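Local coordinates for tryptophan synthase alpha chain (Chlamydia trachomatis, PDB 6V82), which probably performs the retro-aldol cleavage of indoleglycerol phosphate to indole and glyceraldehyde 3-phosphate, as part of the last step of L-tryptophan biosynthesis, at residues S26-A31 / L77-G82; L125-S130 / S162-Y167; L146-L151 / Y167-L172; T228-Q233 / A245-V250. All coordinates share one frame; numbering follows the deposited sequence.

In the fold
The four contacts sample a TIM barrel at different depths. Contact 3 is the innermost, about 10 Å from the centre of the chain; it joins strand 147-153 to the turn entering the next strand, and it has a backbone hydrogen bond and a bridging water. Contact 2 is also buried but lies farther out, where a loop covers helix 158-167. The two share Y167 and touch directly, L150 CD2 of contact 3 lying against I164. Contacts 1 and 4 sit on the opposite side of the chain's centre and are partly buried helix pairs, roughly parallel in contact 1 and roughly antiparallel in contact 4. Contacts 1, 2 and 4 all rely on apolar fit between their segments.

Contact 1: S26-A31 / L77-G82; sequences SYTIEA and LEIVEG. With SO4 (sulfate ion), chain E.
With chi1 at -64° and chi2 at 166°, I29 stretches away from its helix and lays CD1 against the backbone at G82, while T28 holds CG2 anti to its own backbone N, which faces that methyl toward I79. This is a pairing of neighbouring outer helices of a TIM barrel, 25-37 and 73-84; their segments 26-31 and 77-82 run broadly the same way, 33° apart, with axes 9.0 Å from each other. A CB on G82 would collide with I29 CD1, which lies 3.7 Å from G82 CA. Lower on the same side chain, I29 CG1 rests 3.7 Å from I79 O. The side chains of T28 and I79 cross nearly at right angles, their CG2 methyls meeting at 3.6 Å, and I79 also packs inward on L45 of a barrel strand. The hydroxyl of T28 turns back to G24 O and G21 N in the preceding loop. At the start of helix 25-37 a sulfate ion, probably from the crystallisation liquor, is held by the backbone N of T25 and by S26, whose N lies 2.9 Å and whose OG lies 3.1 Å from sulfate O2.

Contact 2: L125-S130 / S162-Y167; sequences LPAPLS and SLIQEY
In this TIM barrel the loop that leaves strand 119-122 drapes A127 and P128 over helix 158-167, the second outer helix after that strand. L163 contributes the largest buried area. Its CD1 touches the proline ring of P128, 3.5 Å from CB, and also lies near two backbone carbonyl oxygens, 3.3 Å from P128 O and 3.1 Å from S130 O. These are close approaches for a methyl, and the leucine's chi1 of -98° is away from the usual staggered values, which leaves the exact placing of CD1 doubtful. Beside this pair, A127 CB meets I164 CG1 at 3.8 Å, and I164 also packs on F198 of helix 187-198. One turn on from L163, the Y167 ring crosses P128 nearly at a right angle, with CE2 3.9 Å from P128 CD. Elsewhere along the loop, L125, P126 and L129 pack on a chain of another protein in the assembly, so the loop has partners on both the helix and that chain. E166 CG lies over the centre of one face of the Y167 ring, and the tyrosine OH is hydrogen-bonded to E139 OE1 and S135 N.

Contact 3: L146-L151 / Y167-L172; sequences LDPILL and YARGFL
I149 meets F171 and R169 by both of its branches, in the closing turn of a beta-alpha-beta unit of the TIM barrel. From CB, the CG2 methyl passes over one face of the F171 ring, offset toward the rim, in a CH-pi contact 4.0 Å from the ring centroid. The other branch continues through CG1 to CD1, which ends 3.5 Å from R169 O and also near F171 CE2. F171 presents this face with chi1 at 68°, CG lying between the backbone N and the carbonyl carbon. Beyond I149, L150 CB packs at 3.7 Å on L172 CD2 where strand 172-175 begins, and L150 is also backbone hydrogen-bonded to Y173. The two segments' backbones meet directly once, R169 N donating to P148 O at 3.2 Å and 165°. Next to it a water bridges them, accepting from L150 N at 2.8 Å and hydrogen-bonded to P148 O and F171 O. D147 rests its carboxylate on the aliphatic base of R169, OD1 lying 3.4 Å from R169 CB, whereas the guanidinium bends back and NH1 binds A168 O and E166 O. The arginine's charge would probably offset the partial negative charge at the carboxy-terminal end of helix 158-167, with D147 attracting it only from a distance. The water links buried backbone groups where strand 147-153 is interrupted, close to F171, a neighbour of the predicted catalytic E44, though its protons cannot serve every acceptor nearby.

Contact 4: T228-Q233 / A245-V250; sequences TAFVHQ and ALAQTV
F230 and L246 mark the nearest approach of the two backbones, CA to CA 7.5 Å, where segments 229-233 and 245-250 of helices 229-236 and 241-250 run roughly antiparallel at 148° with their axes 10.8 Å apart. L246 carries most of the contact. With CG anti to the backbone N (chi1 179°) and chi2 at 54°, its CD2 reaches between A229, F230 and Q233: it stands 3.7 Å from A229 O, 3.8 Å from Q233 CB and 3.9 Å from F230 CD1. The glutamine and leucine pass one another antiparallel, and Q233 touches through CB, while its NE2 reaches on to a hydrogen bond with T242 OG1 near the start of helix 241-250. These are the last two helices of the TIM barrel, after strand 223-226. In relatives of this enzyme, the short helix that follows the eighth strand presents its amino end to the substrate phosphate, and helix 229-236 probably does likewise. T228 OG1, near that end, is hydrogen-bonded to D207 OD2. The F230 ring turns its edge to the second helix: A247 N sits at that edge, in the ring plane, 3.8 Å from CE1, and A247 CB is 4.0 Å from CZ. V250, one turn later, packs inward on F224 and V226 of the strand. Near the end of helix 241-250, L246 O accepts both V250 N and T249 OG1, the latter at 2.9 Å, from the same face of the carbonyl plane.

Contact 1: S26-A31 / L77-G82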
# COMPACT_ATOMS: atom_id res chain seq x y z
N SER A 26 -29.63 23.12 37.92
CA SER A 26 -30.17 22.85 39.25
C SER A 26 -29.29 21.88 40.01
O SER A 26 -28.96 22.11 41.18
CB SER A 26 -31.59 22.29 39.13
OG SER A 26 -32.43 23.21 38.48
N TYR A 27 -28.91 20.77 39.37
CA TYR A 27 -28.13 19.76 40.07
C TYR A 27 -26.80 20.33 40.54
O TYR A 27 -26.38 20.07 41.68
CB TYR A 27 -27.90 18.54 39.17
CG TYR A 27 -27.13 17.49 39.90
CD1 TYR A 27 -27.78 16.58 40.73
CD2 TYR A 27 -25.74 17.44 39.81
CE1 TYR A 27 -27.07 15.64 41.43
CE2 TYR A 27 -25.03 16.50 40.50
CZ TYR A 27 -25.69 15.60 41.31
OH TYR A 27 -24.97 14.66 42.00
N THR A 28 -26.14 21.12 39.69
CA THR A 28 -24.85 21.68 40.09
C THR A 28 -25.02 22.53 41.34
O THR A 28 -24.17 22.50 42.24
CB THR A 28 -24.25 22.52 38.96
OG1 THR A 28 -24.13 21.73 37.77
CG2 THR A 28 -22.89 23.02 39.36
N ILE A 29 -26.11 23.30 41.41
CA ILE A 29 -26.36 24.13 42.58
C ILE A 29 -26.64 23.27 43.79
O ILE A 29 -26.13 23.54 44.89
CB ILE A 29 -27.53 25.10 42.30
CG1 ILE A 29 -27.16 26.08 41.19
CG2 ILE A 29 -27.91 25.83 43.57
CD1 ILE A 29 -28.35 26.83 40.64
N GLU A 30 -27.44 22.21 43.61
CA GLU A 30 -27.70 21.28 44.71
C GLU A 30 -26.42 20.63 45.20
O GLU A 30 -26.19 20.54 46.41
CB GLU A 30 -28.71 20.21 44.28
CG GLU A 30 -30.12 20.73 44.22
CD GLU A 30 -30.43 21.66 45.38
OE1 GLU A 30 -30.61 22.87 45.14
OE2 GLU A 30 -30.47 21.17 46.54
N ALA A 31 -25.56 20.17 44.28
CA ALA A 31 -24.33 19.51 44.70
C ALA A 31 -23.44 20.47 45.49
O ALA A 31 -22.88 20.10 46.53
CB ALA A 31 -23.58 18.92 43.50
N LEU A 77 -23.13 31.48 34.88
CA LEU A 77 -23.54 32.59 35.73
C LEU A 77 -24.76 32.23 36.56
O LEU A 77 -24.81 32.56 37.76
CB LEU A 77 -23.81 33.84 34.89
CG LEU A 77 -22.59 34.45 34.19
CD1 LEU A 77 -22.98 35.68 33.42
CD2 LEU A 77 -21.49 34.77 35.19
N GLU A 78 -25.75 31.57 35.96
CA GLU A 78 -26.90 31.09 36.73
C GLU A 78 -26.46 30.19 37.87
O GLU A 78 -27.01 30.27 38.98
CB GLU A 78 -27.86 30.29 35.86
CG GLU A 78 -28.70 31.02 34.89
CD GLU A 78 -29.70 30.07 34.28
OE1 GLU A 78 -30.40 29.36 35.06
OE2 GLU A 78 -29.77 30.01 33.03
N ILE A 79 -25.52 29.28 37.60
CA ILE A 79 -25.06 28.35 38.61
C ILE A 79 -24.41 29.10 39.76
O ILE A 79 -24.72 28.85 40.94
CB ILE A 79 -24.08 27.33 37.99
CG1 ILE A 79 -24.84 26.34 37.12
CG2 ILE A 79 -23.29 26.63 39.09
CD1 ILE A 79 -23.95 25.50 36.29
N VAL A 80 -23.49 30.01 39.44
CA VAL A 80 -22.81 30.77 40.48
C VAL A 80 -23.81 31.60 41.27
O VAL A 80 -23.72 31.71 42.50
CB VAL A 80 -21.71 31.66 39.87
CG1 VAL A 80 -21.10 32.56 40.96
CG2 VAL A 80 -20.65 30.79 39.23
N GLU A 81 -24.79 32.20 40.59
CA GLU A 81 -25.81 32.96 41.31
C GLU A 81 -26.68 32.05 42.18
O GLU A 81 -27.11 32.47 43.26
CB GLU A 81 -26.65 33.77 40.34
CG GLU A 81 -25.86 34.91 39.70
CD GLU A 81 -26.58 35.53 38.51
OE1 GLU A 81 -27.78 35.26 38.36
OE2 GLU A 81 -25.93 36.27 37.73
N GLY A 82 -26.94 30.82 41.74
CA GLY A 82 -27.70 29.89 42.56
C GLY A 82 -26.94 29.48 43.82
O GLY A 82 -27.55 29.29 44.88
S SO4 E . -31.77 22.46 34.70
O1 SO4 E . -32.62 21.50 34.01
O2 SO4 E . -31.31 21.86 35.96
O3 SO4 E . -32.52 23.68 34.98
O4 SO4 E . -30.60 22.76 33.87

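Contact 2: L125-S130 / S162-Y167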
# COMPACT_ATOMS: atom_id res chain seq x y z
N LEU A 125 -2.80 28.51 30.99
CA LEU A 125 -2.25 29.85 30.76
C LEU A 125 -1.16 30.11 31.79
O LEU A 125 -1.44 30.62 32.88
CB LEU A 125 -3.33 30.93 30.85
CG LEU A 125 -2.85 32.35 30.54
CD1 LEU A 125 -2.41 32.48 29.10
CD2 LEU A 125 -3.92 33.36 30.88
N PRO A 126 0.09 29.79 31.48
CA PRO A 126 1.17 30.07 32.43
C PRO A 126 1.50 31.56 32.50
O PRO A 126 1.31 32.31 31.53
CB PRO A 126 2.35 29.26 31.88
CG PRO A 126 2.06 29.13 30.42
CD PRO A 126 0.57 29.04 30.30
N ALA A 127 2.00 31.98 33.66
CA ALA A 127 2.50 33.34 33.81
C ALA A 127 3.58 33.61 32.78
O ALA A 127 4.32 32.69 32.41
CB ALA A 127 3.05 33.56 35.22
N PRO A 128 3.70 34.83 32.29
CA PRO A 128 4.64 35.09 31.19
C PRO A 128 6.07 34.80 31.61
O PRO A 128 6.44 34.92 32.79
CB PRO A 128 4.42 36.57 30.87
CG PRO A 128 3.05 36.88 31.39
CD PRO A 128 2.90 36.03 32.62
N LEU A 129 6.89 34.41 30.63
CA LEU A 129 8.24 33.99 30.95
C LEU A 129 9.19 35.18 31.09
O LEU A 129 9.98 35.22 32.04
CB LEU A 129 8.75 33.02 29.88
CG LEU A 129 10.02 32.25 30.24
CD1 LEU A 129 10.07 31.91 31.72
CD2 LEU A 129 10.12 30.98 29.40
N SER A 130 9.12 36.16 30.19
CA SER A 130 10.00 37.32 30.30
C SER A 130 9.56 38.22 31.44
O SER A 130 8.37 38.43 31.66
CB SER A 130 10.02 38.12 28.99
OG SER A 130 10.78 39.31 29.15
N SER A 162 9.37 35.65 39.80
CA SER A 162 9.10 37.07 39.73
C SER A 162 7.71 37.34 39.17
O SER A 162 6.86 37.95 39.83
CB SER A 162 10.15 37.77 38.87
OG SER A 162 11.45 37.41 39.29
N LEU A 163 7.46 36.90 37.93
CA LEU A 163 6.19 37.22 37.30
C LEU A 163 5.04 36.44 37.93
O LEU A 163 3.91 36.95 37.97
CB LEU A 163 6.24 36.97 35.80
CG LEU A 163 6.50 38.25 34.98
CD1 LEU A 163 6.00 38.06 33.58
CD2 LEU A 163 5.85 39.48 35.61
N ILE A 164 5.29 35.22 38.42
CA ILE A 164 4.24 34.52 39.15
C ILE A 164 3.84 35.32 40.38
O ILE A 164 2.65 35.47 40.69
CB ILE A 164 4.68 33.09 39.53
CG1 ILE A 164 4.94 32.27 38.27
CG2 ILE A 164 3.61 32.41 40.35
CD1 ILE A 164 5.08 30.79 38.52
N GLN A 165 4.83 35.87 41.10
CA GLN A 165 4.54 36.73 42.24
C GLN A 165 3.80 37.99 41.82
O GLN A 165 2.99 38.53 42.59
CB GLN A 165 5.84 37.08 42.96
CG GLN A 165 5.67 37.91 44.20
CD GLN A 165 6.97 38.06 44.93
OE1 GLN A 165 7.93 37.34 44.66
NE2 GLN A 165 7.03 39.01 45.85
N GLU A 166 4.07 38.48 40.61
CA GLU A 166 3.37 39.66 40.10
C GLU A 166 1.86 39.46 40.10
O GLU A 166 1.11 40.30 40.61
CB GLU A 166 3.88 39.98 38.69
CG GLU A 166 3.23 41.18 38.05
CD GLU A 166 4.05 42.44 38.23
OE1 GLU A 166 4.66 42.61 39.31
OE2 GLU A 166 4.09 43.26 37.28
N TYR A 167 1.39 38.34 39.54
CA TYR A 167 -0.03 38.14 39.30
C TYR A 167 -0.74 37.28 40.34
O TYR A 167 -1.98 37.32 40.41
CB TYR A 167 -0.25 37.53 37.91
CG TYR A 167 0.20 38.44 36.79
CD1 TYR A 167 -0.44 39.65 36.57
CD2 TYR A 167 1.26 38.09 35.96
CE1 TYR A 167 -0.05 40.49 35.55
CE2 TYR A 167 1.67 38.94 34.93
CZ TYR A 167 1.01 40.13 34.73
OH TYR A 167 1.39 40.98 33.72

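Contact 3: L146-L151 / Y167-L172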
# COMPACT_ATOMS: atom_id res chain seq x y z
N LEU A 146 -10.74 40.00 40.53
CA LEU A 146 -10.66 38.56 40.68
C LEU A 146 -9.23 38.16 41.01
O LEU A 146 -8.27 38.78 40.52
CB LEU A 146 -11.12 37.85 39.41
CG LEU A 146 -12.58 38.06 39.00
CD1 LEU A 146 -12.79 37.62 37.55
CD2 LEU A 146 -13.50 37.29 39.92
N ASP A 147 -9.08 37.13 41.84
CA ASP A 147 -7.76 36.64 42.21
C ASP A 147 -7.27 35.62 41.19
O ASP A 147 -7.91 34.56 41.04
CB ASP A 147 -7.78 36.00 43.59
CG ASP A 147 -7.93 37.02 44.69
OD1 ASP A 147 -7.72 38.22 44.42
OD2 ASP A 147 -8.25 36.61 45.83
N PRO A 148 -6.17 35.87 40.49
CA PRO A 148 -5.59 34.82 39.63
C PRO A 148 -4.91 33.76 40.48
O PRO A 148 -4.00 34.05 41.27
CB PRO A 148 -4.58 35.59 38.77
CG PRO A 148 -4.82 37.06 39.04
CD PRO A 148 -5.42 37.13 40.41
N ILE A 149 -5.36 32.51 40.34
CA ILE A 149 -4.87 31.39 41.12
C ILE A 149 -3.86 30.63 40.27
O ILE A 149 -4.24 29.95 39.31
CB ILE A 149 -6.01 30.47 41.57
CG1 ILE A 149 -7.14 31.28 42.19
CG2 ILE A 149 -5.51 29.49 42.59
CD1 ILE A 149 -6.73 32.03 43.45
N LEU A 150 -2.58 30.73 40.61
CA LEU A 150 -1.52 30.21 39.77
C LEU A 150 -0.96 28.93 40.37
O LEU A 150 -1.21 28.61 41.53
CB LEU A 150 -0.42 31.26 39.59
CG LEU A 150 -0.57 32.25 38.43
CD1 LEU A 150 -1.95 32.87 38.38
CD2 LEU A 150 0.49 33.34 38.53
N LEU A 151 -0.21 28.18 39.55
CA LEU A 151 0.37 26.89 39.93
C LEU A 151 1.88 26.93 39.77
O LEU A 151 2.39 27.35 38.72
CB LEU A 151 -0.21 25.75 39.09
CG LEU A 151 -1.63 25.24 39.34
CD1 LEU A 151 -2.67 26.07 38.61
CD2 LEU A 151 -1.72 23.79 38.90
N TYR A 167 1.39 38.34 39.54
CA TYR A 167 -0.03 38.14 39.30
C TYR A 167 -0.74 37.28 40.34
O TYR A 167 -1.98 37.32 40.41
CB TYR A 167 -0.25 37.53 37.91
CG TYR A 167 0.20 38.44 36.79
CD1 TYR A 167 -0.44 39.65 36.57
CD2 TYR A 167 1.26 38.09 35.96
CE1 TYR A 167 -0.05 40.49 35.55
CE2 TYR A 167 1.67 38.94 34.93
CZ TYR A 167 1.01 40.13 34.73
OH TYR A 167 1.39 40.98 33.72
N ALA A 168 -0.02 36.52 41.16
CA ALA A 168 -0.68 35.62 42.10
C ALA A 168 -1.39 36.39 43.20
O ALA A 168 -0.86 37.35 43.75
CB ALA A 168 0.34 34.66 42.72
N ARG A 169 -2.62 35.97 43.49
CA ARG A 169 -3.41 36.50 44.60
C ARG A 169 -4.16 35.34 45.25
O ARG A 169 -4.34 34.28 44.66
CB ARG A 169 -4.43 37.56 44.14
CG ARG A 169 -3.87 38.76 43.39
CD ARG A 169 -3.05 39.65 44.30
NE ARG A 169 -2.72 40.91 43.64
CZ ARG A 169 -1.61 41.12 42.94
NH1 ARG A 169 -0.71 40.15 42.81
NH2 ARG A 169 -1.40 42.30 42.37
N GLY A 170 -4.61 35.57 46.48
CA GLY A 170 -5.37 34.55 47.18
C GLY A 170 -4.53 33.43 47.78
O GLY A 170 -4.24 33.44 48.98
N PHE A 171 -4.17 32.46 46.94
CA PHE A 171 -3.29 31.37 47.35
C PHE A 171 -2.66 30.78 46.10
O PHE A 171 -3.12 31.03 44.98
CB PHE A 171 -4.03 30.30 48.15
CG PHE A 171 -5.02 29.52 47.32
CD1 PHE A 171 -4.68 28.28 46.81
CD2 PHE A 171 -6.27 30.04 47.05
CE1 PHE A 171 -5.59 27.56 46.04
CE2 PHE A 171 -7.18 29.33 46.28
CZ PHE A 171 -6.84 28.09 45.77
N LEU A 172 -1.60 30.01 46.30
CA LEU A 172 -0.87 29.36 45.23
C LEU A 172 -1.04 27.85 45.33
O LEU A 172 -0.90 27.28 46.41
CB LEU A 172 0.62 29.68 45.28
CG LEU A 172 1.06 30.91 44.51
CD1 LEU A 172 2.52 31.18 44.83
CD2 LEU A 172 0.86 30.69 43.02
O HOH W 1 -2.23 32.51 42.68

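Contact 4: T228-Q233 / A245-V250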
# COMPACT_ATOMS: atom_id res chain seq x y z
N THR A 228 -11.25 14.52 42.36
CA THR A 228 -11.99 13.45 41.70
C THR A 228 -13.18 12.94 42.52
O THR A 228 -14.25 12.68 41.96
CB THR A 228 -11.05 12.29 41.39
OG1 THR A 228 -10.11 12.69 40.37
CG2 THR A 228 -11.81 11.06 40.90
N ALA A 229 -13.03 12.80 43.85
CA ALA A 229 -13.94 11.95 44.61
C ALA A 229 -15.40 12.40 44.48
O ALA A 229 -16.28 11.57 44.26
CB ALA A 229 -13.52 11.91 46.09
N PHE A 230 -15.65 13.71 44.59
CA PHE A 230 -17.02 14.22 44.51
C PHE A 230 -17.63 13.96 43.14
O PHE A 230 -18.76 13.47 43.03
CB PHE A 230 -17.03 15.72 44.82
CG PHE A 230 -16.64 16.05 46.24
CD1 PHE A 230 -17.14 15.31 47.31
CD2 PHE A 230 -15.77 17.10 46.52
CE1 PHE A 230 -16.78 15.61 48.61
CE2 PHE A 230 -15.41 17.40 47.82
CZ PHE A 230 -15.91 16.66 48.87
N VAL A 231 -16.90 14.29 42.07
CA VAL A 231 -17.39 14.03 40.72
C VAL A 231 -17.69 12.55 40.54
O VAL A 231 -18.76 12.16 40.05
CB VAL A 231 -16.37 14.53 39.67
CG1 VAL A 231 -16.69 13.96 38.28
CG2 VAL A 231 -16.35 16.05 39.64
N HIS A 232 -16.76 11.70 40.95
CA HIS A 232 -16.95 10.26 40.81
C HIS A 232 -18.19 9.80 41.57
O HIS A 232 -18.93 8.93 41.10
CB HIS A 232 -15.71 9.53 41.29
CG HIS A 232 -15.85 8.04 41.31
ND1 HIS A 232 -15.57 7.26 40.22
CD2 HIS A 232 -16.26 7.20 42.29
CE1 HIS A 232 -15.79 5.99 40.52
NE2 HIS A 232 -16.21 5.93 41.77
N GLN A 233 -18.44 10.39 42.74
CA GLN A 233 -19.60 9.99 43.53
C GLN A 233 -20.90 10.34 42.83
O GLN A 233 -21.88 9.58 42.93
CB GLN A 233 -19.52 10.64 44.92
CG GLN A 233 -20.74 10.40 45.82
CD GLN A 233 -21.10 8.92 45.94
OE1 GLN A 233 -20.24 8.04 45.86
NE2 GLN A 233 -22.39 8.64 46.14
N ALA A 245 -22.21 13.52 52.91
CA ALA A 245 -21.62 12.43 53.68
C ALA A 245 -20.18 12.17 53.27
O ALA A 245 -19.31 11.98 54.14
CB ALA A 245 -22.46 11.16 53.50
N LEU A 246 -19.90 12.16 51.97
CA LEU A 246 -18.54 11.89 51.51
C LEU A 246 -17.57 12.96 52.00
O LEU A 246 -16.46 12.65 52.43
CB LEU A 246 -18.51 11.80 49.98
CG LEU A 246 -17.14 11.54 49.36
CD1 LEU A 246 -16.52 10.29 49.98
CD2 LEU A 246 -17.24 11.40 47.85
N ALA A 247 -17.98 14.23 51.92
CA ALA A 247 -17.17 15.32 52.46
C ALA A 247 -16.84 15.08 53.93
O ALA A 247 -15.69 15.24 54.35
CB ALA A 247 -17.90 16.65 52.30
N GLN A 248 -17.84 14.69 54.71
CA GLN A 248 -17.66 14.57 56.15
C GLN A 248 -16.66 13.48 56.50
O GLN A 248 -15.93 13.61 57.49
CB GLN A 248 -19.01 14.31 56.83
CG GLN A 248 -20.00 15.47 56.70
CD GLN A 248 -21.40 15.13 57.20
OE1 GLN A 248 -21.81 13.97 57.23
NE2 GLN A 248 -22.15 16.15 57.59
N THR A 249 -16.59 12.41 55.70
CA THR A 249 -15.64 11.33 55.96
C THR A 249 -14.23 11.66 55.47
O THR A 249 -13.27 11.09 56.00
CB THR A 249 -16.11 10.01 55.33
OG1 THR A 249 -16.12 10.15 53.91
CG2 THR A 249 -17.50 9.64 55.79
N VAL A 250 -14.09 12.56 54.49
CA VAL A 250 -12.78 12.88 53.91
C VAL A 250 -12.07 13.98 54.68
O VAL A 250 -10.85 13.95 54.85
CB VAL A 250 -12.95 13.25 52.43
CG1 VAL A 250 -11.66 13.84 51.88
CG2 VAL A 250 -13.36 12.04 51.62